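Uncharacterized protein (Mycobacterium tuberculosis, PDB 3DBO) is the probable toxin of a type II toxin-antitoxin system, a PIN-family ribonuclease with limited activity on RNA that probably uses magnesium. Local coordinates at residues L87-R101 and I113-L127. Residues are numbered along the deposited sequence; the frame is centred on the assembly and turned at random.
With NA (sodium ion), chain D.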
ATOM      1  N   LEU B  87       2.481  -4.338  -8.837  1.00 12.07           N
ATOM      2  CA  LEU B  87       1.388  -4.351  -9.801  1.00 10.88           C
ATOM      3  C   LEU B  87       1.259  -2.950 -10.390  1.00 10.18           C
ATOM      4  O   LEU B  87       1.305  -1.977  -9.652  1.00  9.63           O
ATOM      5  CB  LEU B  87       0.072  -4.739  -9.111  1.00 10.83           C
ATOM      6  CG  LEU B  87       0.032  -6.151  -8.490  1.00 11.71           C
ATOM      7  CD1 LEU B  87      -1.240  -6.293  -7.678  1.00 12.88           C
ATOM      8  CD2 LEU B  87       0.118  -7.205  -9.597  1.00 13.04           C
ATOM      9  N   PRO B  88       1.125  -2.851 -11.722  1.00 10.81           N
ATOM     10  CA  PRO B  88       1.045  -1.512 -12.334  1.00 10.59           C
ATOM     11  C   PRO B  88      -0.346  -0.891 -12.265  1.00 10.50           C
ATOM     12  O   PRO B  88      -1.322  -1.574 -12.003  1.00 10.86           O
ATOM     13  CB  PRO B  88       1.394  -1.796 -13.789  1.00 11.04           C
ATOM     14  CG  PRO B  88       0.806  -3.174 -14.034  1.00 10.86           C
ATOM     15  CD  PRO B  88       1.045  -3.924 -12.733  1.00 11.27           C
ATOM     16  N   VAL B  89      -0.440   0.412 -12.531  1.00  9.68           N
ATOM     17  CA  VAL B  89      -1.735   0.990 -12.838  1.00 10.00           C
ATOM     18  C   VAL B  89      -1.922   0.766 -14.348  1.00 10.31           C
ATOM     19  O   VAL B  89      -1.267   1.430 -15.166  1.00 10.56           O
ATOM     20  CB  VAL B  89      -1.828   2.511 -12.496  1.00  9.21           C
ATOM     21  CG1 VAL B  89      -3.217   3.017 -12.822  1.00  9.45           C
ATOM     22  CG2 VAL B  89      -1.518   2.800 -11.001  1.00 10.87           C
ATOM     23  N   ASP B  90      -2.778  -0.174 -14.706  1.00  9.88           N
ATOM     24  CA  ASP B  90      -3.070  -0.483 -16.115  1.00 11.34           C
ATOM     25  C   ASP B  90      -4.483  -0.008 -16.463  1.00 10.87           C
ATOM     26  O   ASP B  90      -5.088   0.698 -15.672  1.00  9.86           O
ATOM     27  CB  ASP B  90      -2.906  -1.974 -16.413  1.00 12.35           C
ATOM     28  CG  ASP B  90      -3.742  -2.876 -15.495  1.00 13.83           C
ATOM     29  OD1 ASP B  90      -4.631  -2.401 -14.731  1.00 10.78           O
ATOM     30  OD2 ASP B  90      -3.464  -4.095 -15.527  1.00 15.01           O
ATOM     31  N   ASP B  91      -5.003  -0.383 -17.644  1.00 10.81           N
ATOM     32  CA  ASP B  91      -6.321   0.081 -18.069  1.00 11.77           C
ATOM     33  C   ASP B  91      -7.429  -0.335 -17.095  1.00 10.85           C
ATOM     34  O   ASP B  91      -8.320   0.459 -16.779  1.00 10.85           O
ATOM     35  CB  ASP B  91      -6.662  -0.418 -19.491  1.00 11.91           C
ATOM     36  CG  ASP B  91      -5.707   0.125 -20.550  1.00 17.75           C
ATOM     37  OD1 ASP B  91      -4.873   1.005 -20.236  1.00 20.08           O
ATOM     38  OD2 ASP B  91      -5.788  -0.332 -21.711  1.00 22.80           O
ATOM     39  N   ASP B  92      -7.376  -1.579 -16.629  1.00 11.32           N
ATOM     40  CA  ASP B  92      -8.418  -2.081 -15.738  1.00 11.41           C
ATOM     41  C   ASP B  92      -8.419  -1.333 -14.413  1.00  9.57           C
ATOM     42  O   ASP B  92      -9.479  -1.094 -13.836  1.00  9.22           O
ATOM     43  CB  ASP B  92      -8.266  -3.591 -15.502  1.00 12.65           C
ATOM     44  CG  ASP B  92      -8.788  -4.418 -16.673  1.00 18.26           C
ATOM     45  OD1 ASP B  92      -9.498  -3.872 -17.547  1.00 22.51           O
ATOM     46  OD2 ASP B  92      -8.484  -5.621 -16.705  1.00 25.92           O
ATOM     47  N   ALA B  93      -7.229  -0.987 -13.924  1.00  9.06           N
ATOM     48  CA  ALA B  93      -7.118  -0.223 -12.675  1.00  8.43           C
ATOM     49  C   ALA B  93      -7.678   1.176 -12.893  1.00  8.16           C
ATOM     50  O   ALA B  93      -8.354   1.721 -12.034  1.00  7.91           O
ATOM     51  CB  ALA B  93      -5.694  -0.164 -12.213  1.00  7.74           C
ATOM     52  N   ALA B  94      -7.394   1.752 -14.060  1.00  8.79           N
ATOM     53  CA  ALA B  94      -7.879   3.079 -14.392  1.00  8.38           C
ATOM     54  C   ALA B  94      -9.401   3.117 -14.404  1.00  8.40           C
ATOM     55  O   ALA B  94      -9.991   4.047 -13.891  1.00  7.59           O
ATOM     56  CB  ALA B  94      -7.327   3.510 -15.771  1.00  8.09           C
ATOM     57  N   ARG B  95     -10.031   2.123 -15.027  1.00  8.39           N
ATOM     58  CA  ARG B  95     -11.497   2.080 -15.063  1.00  9.72           C
ATOM     59  C   ARG B  95     -12.090   1.940 -13.668  1.00  9.70           C
ATOM     60  O   ARG B  95     -13.090   2.589 -13.338  1.00  9.23           O
ATOM     61  CB  ARG B  95     -11.952   0.959 -15.987  1.00 10.24           C
ATOM     62  CG  ARG B  95     -11.547   1.240 -17.453  1.00 11.65           C
ATOM     63  CD  ARG B  95     -12.053   0.118 -18.385  1.00 17.35           C
ATOM     64  NE  ARG B  95     -11.529   0.311 -19.735  1.00 21.82           N
ATOM     65  CZ  ARG B  95     -10.579  -0.439 -20.295  1.00 25.28           C
ATOM     66  NH1 ARG B  95     -10.045  -1.477 -19.642  1.00 24.73           N
ATOM     67  NH2 ARG B  95     -10.177  -0.159 -21.531  1.00 27.94           N
ATOM     68  N   MET B  96     -11.456   1.104 -12.853  1.00  9.34           N
ATOM     69  CA  MET B  96     -11.871   0.924 -11.465  1.00  9.91           C
ATOM     70  C   MET B  96     -11.744   2.223 -10.669  1.00  9.02           C
ATOM     71  O   MET B  96     -12.644   2.553  -9.886  1.00  9.25           O
ATOM     72  CB  MET B  96     -11.053  -0.207 -10.800  1.00 10.39           C
ATOM     73  CG  MET B  96     -11.530  -0.548  -9.349  1.00 12.18           C
ATOM     74  SD  MET B  96     -13.268  -1.073  -9.249  1.00 15.63           S
ATOM     75  CE  MET B  96     -13.112  -2.741  -9.880  1.00 14.69           C
ATOM     76  N   TRP B  97     -10.625   2.947 -10.848  1.00  8.39           N
ATOM     77  CA  TRP B  97     -10.400   4.199 -10.131  1.00  7.67           C
ATOM     78  C   TRP B  97     -11.572   5.153 -10.376  1.00  7.82           C
ATOM     79  O   TRP B  97     -12.061   5.761  -9.434  1.00  7.71           O
ATOM     80  CB  TRP B  97      -9.101   4.865 -10.585  1.00  8.83           C
ATOM     81  CG  TRP B  97      -8.647   6.073  -9.792  1.00  8.80           C
ATOM     82  CD1 TRP B  97      -7.776   6.083  -8.743  1.00 10.46           C
ATOM     83  CD2 TRP B  97      -9.023   7.432 -10.021  1.00  8.96           C
ATOM     84  NE1 TRP B  97      -7.577   7.376  -8.307  1.00  8.33           N
ATOM     85  CE2 TRP B  97      -8.342   8.220  -9.072  1.00 11.42           C
ATOM     86  CE3 TRP B  97      -9.876   8.061 -10.947  1.00  7.81           C
ATOM     87  CZ2 TRP B  97      -8.474   9.618  -9.021  1.00 10.61           C
ATOM     88  CZ3 TRP B  97     -10.012   9.458 -10.882  1.00 10.33           C
ATOM     89  CH2 TRP B  97      -9.313  10.211  -9.937  1.00 11.32           C
ATOM     90  N   ALA B  98     -12.023   5.253 -11.622  1.00  7.48           N
ATOM     91  CA  ALA B  98     -13.141   6.143 -11.949  1.00  8.31           C
ATOM     92  C   ALA B  98     -14.429   5.748 -11.198  1.00  8.35           C
ATOM     93  O   ALA B  98     -15.115   6.617 -10.665  1.00  9.77           O
ATOM     94  CB  ALA B  98     -13.385   6.163 -13.490  1.00  7.26           C
ATOM     95  N   ARG B  99     -14.767   4.462 -11.201  1.00  9.69           N
ATOM     96  CA  ARG B  99     -15.955   3.955 -10.500  1.00 10.89           C
ATOM     97  C   ARG B  99     -15.870   4.270  -9.003  1.00 11.37           C
ATOM     98  O   ARG B  99     -16.818   4.807  -8.419  1.00 11.46           O
ATOM     99  CB  ARG B  99     -16.101   2.433 -10.697  1.00 12.04           C
ATOM    100  CG  ARG B  99     -17.382   1.856 -10.093  1.00 16.74           C
ATOM    101  CD  ARG B  99     -17.702   0.431 -10.574  1.00 21.33           C
ATOM    102  NE  ARG B  99     -19.050   0.059 -10.134  1.00 27.02           N
ATOM    103  CZ  ARG B  99     -19.837  -0.841 -10.725  1.00 30.82           C
ATOM    104  NH1 ARG B  99     -19.432  -1.485 -11.814  1.00 32.15           N
ATOM    105  NH2 ARG B  99     -21.053  -1.084 -10.227  1.00 32.77           N
ATOM    106  N   LEU B 100     -14.733   3.934  -8.402  1.00 10.39           N
ATOM    107  CA  LEU B 100     -14.534   4.176  -6.960  1.00 10.89           C
ATOM    108  C   LEU B 100     -14.541   5.669  -6.626  1.00 11.18           C
ATOM    109  O   LEU B 100     -15.123   6.091  -5.620  1.00 10.92           O
ATOM    110  CB  LEU B 100     -13.260   3.477  -6.449  1.00  9.74           C
ATOM    111  CG  LEU B 100     -13.201   1.950  -6.608  1.00 12.08           C
ATOM    112  CD1 LEU B 100     -11.853   1.419  -6.125  1.00 13.14           C
ATOM    113  CD2 LEU B 100     -14.371   1.259  -5.890  1.00 12.99           C
ATOM    114  N   ARG B 101     -13.916   6.476  -7.480  1.00 10.34           N
ATOM    115  CA  ARG B 101     -13.909   7.926  -7.309  1.00 11.01           C
ATOM    116  C   ARG B 101     -15.310   8.544  -7.329  1.00 11.51           C
ATOM    117  O   ARG B 101     -15.619   9.411  -6.500  1.00 11.20           O
ATOM    118  CB  ARG B 101     -13.011   8.620  -8.362  1.00 10.83           C
ATOM    119  CG  ARG B 101     -12.841  10.128  -8.149  1.00 11.61           C
ATOM    120  CD  ARG B 101     -12.127  10.431  -6.853  1.00 17.32           C
ATOM    121  NE  ARG B 101     -12.303  11.814  -6.394  1.00 21.36           N
ATOM    122  CZ  ARG B 101     -13.281  12.229  -5.585  1.00 22.19           C
ATOM    123  NH1 ARG B 101     -14.205  11.399  -5.159  1.00 19.80           N
ATOM    124  NH2 ARG B 101     -13.323  13.502  -5.196  1.00 25.57           N
ATOM    125  N   ILE B 113      -5.634  10.397  -2.670  0.50 13.39           N
ATOM    126  CA  ILE B 113      -5.702   9.970  -4.075  0.50 12.29           C
ATOM    127  C   ILE B 113      -4.780   8.773  -4.378  0.50 11.53           C
ATOM    128  O   ILE B 113      -5.157   7.877  -5.134  0.50 10.85           O
ATOM    129  CB  ILE B 113      -5.520  11.139  -5.089  0.50 12.85           C
ATOM    130  CG1 ILE B 113      -5.978  10.708  -6.486  0.50 12.74           C
ATOM    131  CG2 ILE B 113      -4.080  11.611  -5.133  0.50 12.49           C
ATOM    132  CD1 ILE B 113      -6.203  11.863  -7.463  0.50 13.96           C
ATOM    133  N   ASN B 114      -3.596   8.741  -3.767  1.00 10.73           N
ATOM    134  CA  ASN B 114      -2.672   7.647  -4.002  1.00 10.07           C
ATOM    135  C   ASN B 114      -3.203   6.348  -3.388  1.00  8.99           C
ATOM    136  O   ASN B 114      -3.026   5.292  -3.966  1.00  8.44           O
ATOM    137  CB  ASN B 114      -1.275   7.966  -3.498  1.00 10.47           C
ATOM    138  CG  ASN B 114      -0.405   8.626  -4.561  1.00 11.29           C
ATOM    139  OD1 ASN B 114      -0.867   8.935  -5.668  1.00 12.83           O
ATOM    140  ND2 ASN B 114       0.874   8.833  -4.227  1.00 14.63           N
ATOM    141  N   ASP B 115      -3.891   6.447  -2.248  1.00  9.47           N
ATOM    142  CA  ASP B 115      -4.595   5.268  -1.705  1.00  9.49           C
ATOM    143  C   ASP B 115      -5.721   4.790  -2.611  1.00  9.57           C
ATOM    144  O   ASP B 115      -5.929   3.585  -2.753  1.00  8.46           O
ATOM    145  CB  ASP B 115      -5.114   5.505  -0.274  1.00 10.24           C
ATOM    146  CG  ASP B 115      -4.010   5.329   0.778  1.00 12.54           C
ATOM    147  OD1 ASP B 115      -2.914   4.808   0.434  1.00 16.42           O
ATOM    148  OD2 ASP B 115      -4.232   5.705   1.943  1.00 14.51           O
ATOM    149  N   LEU B 116      -6.402   5.719  -3.279  1.00 10.27           N
ATOM    150  CA  LEU B 116      -7.456   5.307  -4.231  1.00  9.09           C
ATOM    151  C   LEU B 116      -6.884   4.537  -5.420  1.00  8.17           C
ATOM    152  O   LEU B 116      -7.478   3.544  -5.863  1.00  8.73           O
ATOM    153  CB  LEU B 116      -8.291   6.506  -4.704  1.00  8.69           C
ATOM    154  CG  LEU B 116      -9.583   6.148  -5.466  1.00  7.90           C
ATOM    155  CD1 LEU B 116     -10.558   5.260  -4.619  1.00  7.59           C
ATOM    156  CD2 LEU B 116     -10.251   7.473  -5.900  1.00 10.94           C
ATOM    157  N   TRP B 117      -5.729   4.977  -5.931  1.00  8.08           N
ATOM    158  CA  TRP B 117      -4.994   4.213  -6.953  1.00  8.02           C
ATOM    159  C   TRP B 117      -4.633   2.798  -6.476  1.00  8.54           C
ATOM    160  O   TRP B 117      -4.802   1.833  -7.199  1.00  7.55           O
ATOM    161  CB  TRP B 117      -3.739   4.981  -7.435  1.00  7.07           C
ATOM    162  CG  TRP B 117      -4.063   6.157  -8.351  1.00  8.76           C
ATOM    163  CD1 TRP B 117      -3.860   7.487  -8.114  1.00  9.77           C
ATOM    164  CD2 TRP B 117      -4.618   6.059  -9.663  1.00  8.47           C
ATOM    165  NE1 TRP B 117      -4.267   8.242  -9.226  1.00  8.88           N
ATOM    166  CE2 TRP B 117      -4.746   7.377 -10.176  1.00  7.94           C
ATOM    167  CE3 TRP B 117      -5.043   4.978 -10.451  1.00  9.22           C
ATOM    168  CZ2 TRP B 117      -5.282   7.643 -11.455  1.00  9.94           C
ATOM    169  CZ3 TRP B 117      -5.585   5.247 -11.735  1.00 11.85           C
ATOM    170  CH2 TRP B 117      -5.675   6.569 -12.216  1.00  9.04           C
ATOM    171  N   ILE B 118      -4.148   2.677  -5.248  1.00  8.76           N
ATOM    172  CA  ILE B 118      -3.873   1.359  -4.678  1.00  8.24           C
ATOM    173  C   ILE B 118      -5.128   0.479  -4.650  1.00  8.05           C
ATOM    174  O   ILE B 118      -5.096  -0.657  -5.141  1.00  7.99           O
ATOM    175  CB  ILE B 118      -3.233   1.471  -3.287  1.00  8.07           C
ATOM    176  CG1 ILE B 118      -1.823   2.076  -3.424  1.00  6.58           C
ATOM    177  CG2 ILE B 118      -3.108   0.071  -2.636  1.00  8.95           C
ATOM    178  CD1 ILE B 118      -1.239   2.540  -2.058  1.00 11.06           C
ATOM    179  N   ALA B 119      -6.219   1.022  -4.106  1.00  8.37           N
ATOM    180  CA  ALA B 119      -7.492   0.312  -4.020  1.00  9.45           C
ATOM    181  C   ALA B 119      -8.006  -0.049  -5.415  1.00  9.17           C
ATOM    182  O   ALA B 119      -8.517  -1.153  -5.618  1.00  9.82           O
ATOM    183  CB  ALA B 119      -8.514   1.155  -3.286  1.00  9.06           C
ATOM    184  N   ALA B 120      -7.832   0.864  -6.383  1.00  9.18           N
ATOM    185  CA  ALA B 120      -8.248   0.588  -7.768  1.00  8.82           C
ATOM    186  C   ALA B 120      -7.485  -0.589  -8.368  1.00  9.14           C
ATOM    187  O   ALA B 120      -8.067  -1.466  -9.011  1.00  8.87           O
ATOM    188  CB  ALA B 120      -8.118   1.866  -8.653  1.00  8.80           C
ATOM    189  N   VAL B 121      -6.174  -0.611  -8.167  1.00  9.03           N
ATOM    190  CA  VAL B 121      -5.357  -1.714  -8.646  1.00  9.40           C
ATOM    191  C   VAL B 121      -5.811  -3.052  -8.023  1.00  9.24           C
ATOM    192  O   VAL B 121      -6.067  -4.042  -8.744  1.00  9.44           O
ATOM    193  CB  VAL B 121      -3.842  -1.444  -8.359  1.00  9.22           C
ATOM    194  CG1 VAL B 121      -2.979  -2.724  -8.542  1.00 10.03           C
ATOM    195  CG2 VAL B 121      -3.326  -0.287  -9.268  1.00  7.93           C
ATOM    196  N   ALA B 122      -5.909  -3.076  -6.697  1.00  9.99           N
ATOM    197  CA  ALA B 122      -6.339  -4.290  -6.007  1.00 11.03           C
ATOM    198  C   ALA B 122      -7.734  -4.743  -6.451  1.00 10.90           C
ATOM    199  O   ALA B 122      -7.907  -5.917  -6.843  1.00 12.02           O
ATOM    200  CB  ALA B 122      -6.275  -4.087  -4.469  1.00 11.32           C
ATOM    201  N   ALA B 123      -8.719  -3.840  -6.386  1.00 10.62           N
ATOM    202  CA  ALA B 123     -10.105  -4.164  -6.787  1.00 11.52           C
ATOM    203  C   ALA B 123     -10.213  -4.674  -8.212  1.00 12.83           C
ATOM    204  O   ALA B 123     -10.998  -5.584  -8.492  1.00 12.29           O
ATOM    205  CB  ALA B 123     -11.030  -2.982  -6.578  1.00 11.67           C
ATOM    206  N   SER B 124      -9.422  -4.091  -9.119  1.00 12.35           N
ATOM    207  CA  SER B 124      -9.490  -4.460 -10.534  1.00 13.39           C
ATOM    208  C   SER B 124      -8.949  -5.879 -10.768  1.00 14.53           C
ATOM    209  O   SER B 124      -9.231  -6.491 -11.797  1.00 15.39           O
ATOM    210  CB  SER B 124      -8.722  -3.434 -11.395  1.00 12.31           C
ATOM    211  OG  SER B 124      -7.323  -3.588 -11.234  1.00 11.96           O
ATOM    212  N   ARG B 125      -8.172  -6.383  -9.804  1.00 15.60           N
ATOM    213  CA  ARG B 125      -7.634  -7.740  -9.828  1.00 16.46           C
ATOM    214  C   ARG B 125      -8.383  -8.689  -8.893  1.00 17.19           C
ATOM    215  O   ARG B 125      -7.970  -9.835  -8.713  1.00 17.62           O
ATOM    216  CB  ARG B 125      -6.153  -7.712  -9.497  1.00 16.49           C
ATOM    217  CG  ARG B 125      -5.359  -7.007 -10.580  1.00 19.00           C
ATOM    218  CD  ARG B 125      -3.892  -7.044 -10.352  1.00 24.50           C
ATOM    219  NE  ARG B 125      -3.215  -6.416 -11.490  1.00 25.90           N
ATOM    220  CZ  ARG B 125      -2.545  -7.069 -12.432  1.00 26.40           C
ATOM    221  NH1 ARG B 125      -2.427  -8.394 -12.386  1.00 27.00           N
ATOM    222  NH2 ARG B 125      -1.975  -6.384 -13.413  1.00 26.38           N
ATOM    223  N   ALA B 126      -9.479  -8.199  -8.312  1.00 17.33           N
ATOM    224  CA  ALA B 126     -10.291  -8.932  -7.346  1.00 17.56           C
ATOM    225  C   ALA B 126      -9.411  -9.453  -6.199  1.00 17.63           C
ATOM    226  O   ALA B 126      -9.479 -10.635  -5.804  1.00 18.13           O
ATOM    227  CB  ALA B 126     -11.071 -10.053  -8.032  1.00 18.67           C
ATOM    228  N   LEU B 127      -8.557  -8.568  -5.690  1.00 15.80           N
ATOM    229  CA  LEU B 127      -7.711  -8.847  -4.538  1.00 15.38           C
ATOM    230  C   LEU B 127      -7.968  -7.841  -3.431  1.00 14.42           C
ATOM    231  O   LEU B 127      -8.301  -6.675  -3.698  1.00 12.89           O
ATOM    232  CB  LEU B 127      -6.225  -8.795  -4.911  1.00 15.75           C
ATOM    233  CG  LEU B 127      -5.707  -9.769  -5.976  1.00 16.48           C
ATOM    234  CD1 LEU B 127      -4.377  -9.282  -6.471  1.00 17.15           C
ATOM    235  CD2 LEU B 127      -5.629 -11.197  -5.458  1.00 18.73           C
TER
HETATM  236 NA    NA D 302     -10.260  -4.968  -3.076  1.00 20.29          NA
HETATM  237  O   HOH W   1      -2.678  -3.869 -12.054  1.00 22.00           O
HETATM  238  O   HOH W   2      -5.384  -4.228 -13.077  1.00 27.34           O
HETATM  239  O   HOH W   3      -9.788  -2.279  -3.254  1.00 13.56           O
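In this PIN domain, helices 91-107 and 113-124 pack through a tryptophan stack, W97 on W117, and a seam of alanines. The axes of segments 91-101 and 113-124 come within 7.8 Å at an angle of 118°. The W97 five-membered ring lies face to face over the W117 six-membered ring, with centroids 3.6 Å apart and planes 19° apart. W97 CG is anti to its backbone N (chi1 -172°), which carries the indole across to the other helix. L116 CD2 covers the opposite face of W97 as a CH-pi contact, 3.9 Å from the five-membered ring centroid. In the conformer given, I113 CD1 lies near the W97 edge at CZ2. W97 is thus a knob in the hole formed by L116, W117, A120 and, in that conformer, I113. V89 CG1 presses on W117 CZ3 at 3.4 Å.

Small side chains let the backbones come close beyond the stack. A120 CB lies 3.4 Å from A93 O, and A93 CB rests on V121 CG2. M96 CG meets A123 CB, and bends at chi2 and chi3 fold CE back toward the same residue.

At the polar end two waters and one salt bridge link the segments. D90 caps helix 91-107: its OD1 accepts from A93 N at 3.1 Å. One water donates to both D90 OD1 and S124 OG. A second water joins P88 O to R125 NE. R125 NH2 forms a long salt bridge with D90 OD2, at 3.5 Å, while L87 CD2 lies over one guanidinium face. A Schellman motif at A126 closes helix 113-124, and L127 O then binds sodium together with S144 O.

D115, a predicted magnesium ligand, lies on helix 113-124 and takes no part in this contact. That helix also packs through I118 and V121 on strand 47-51, through A122 on strand 22-25, and through W117 on helix 52-64.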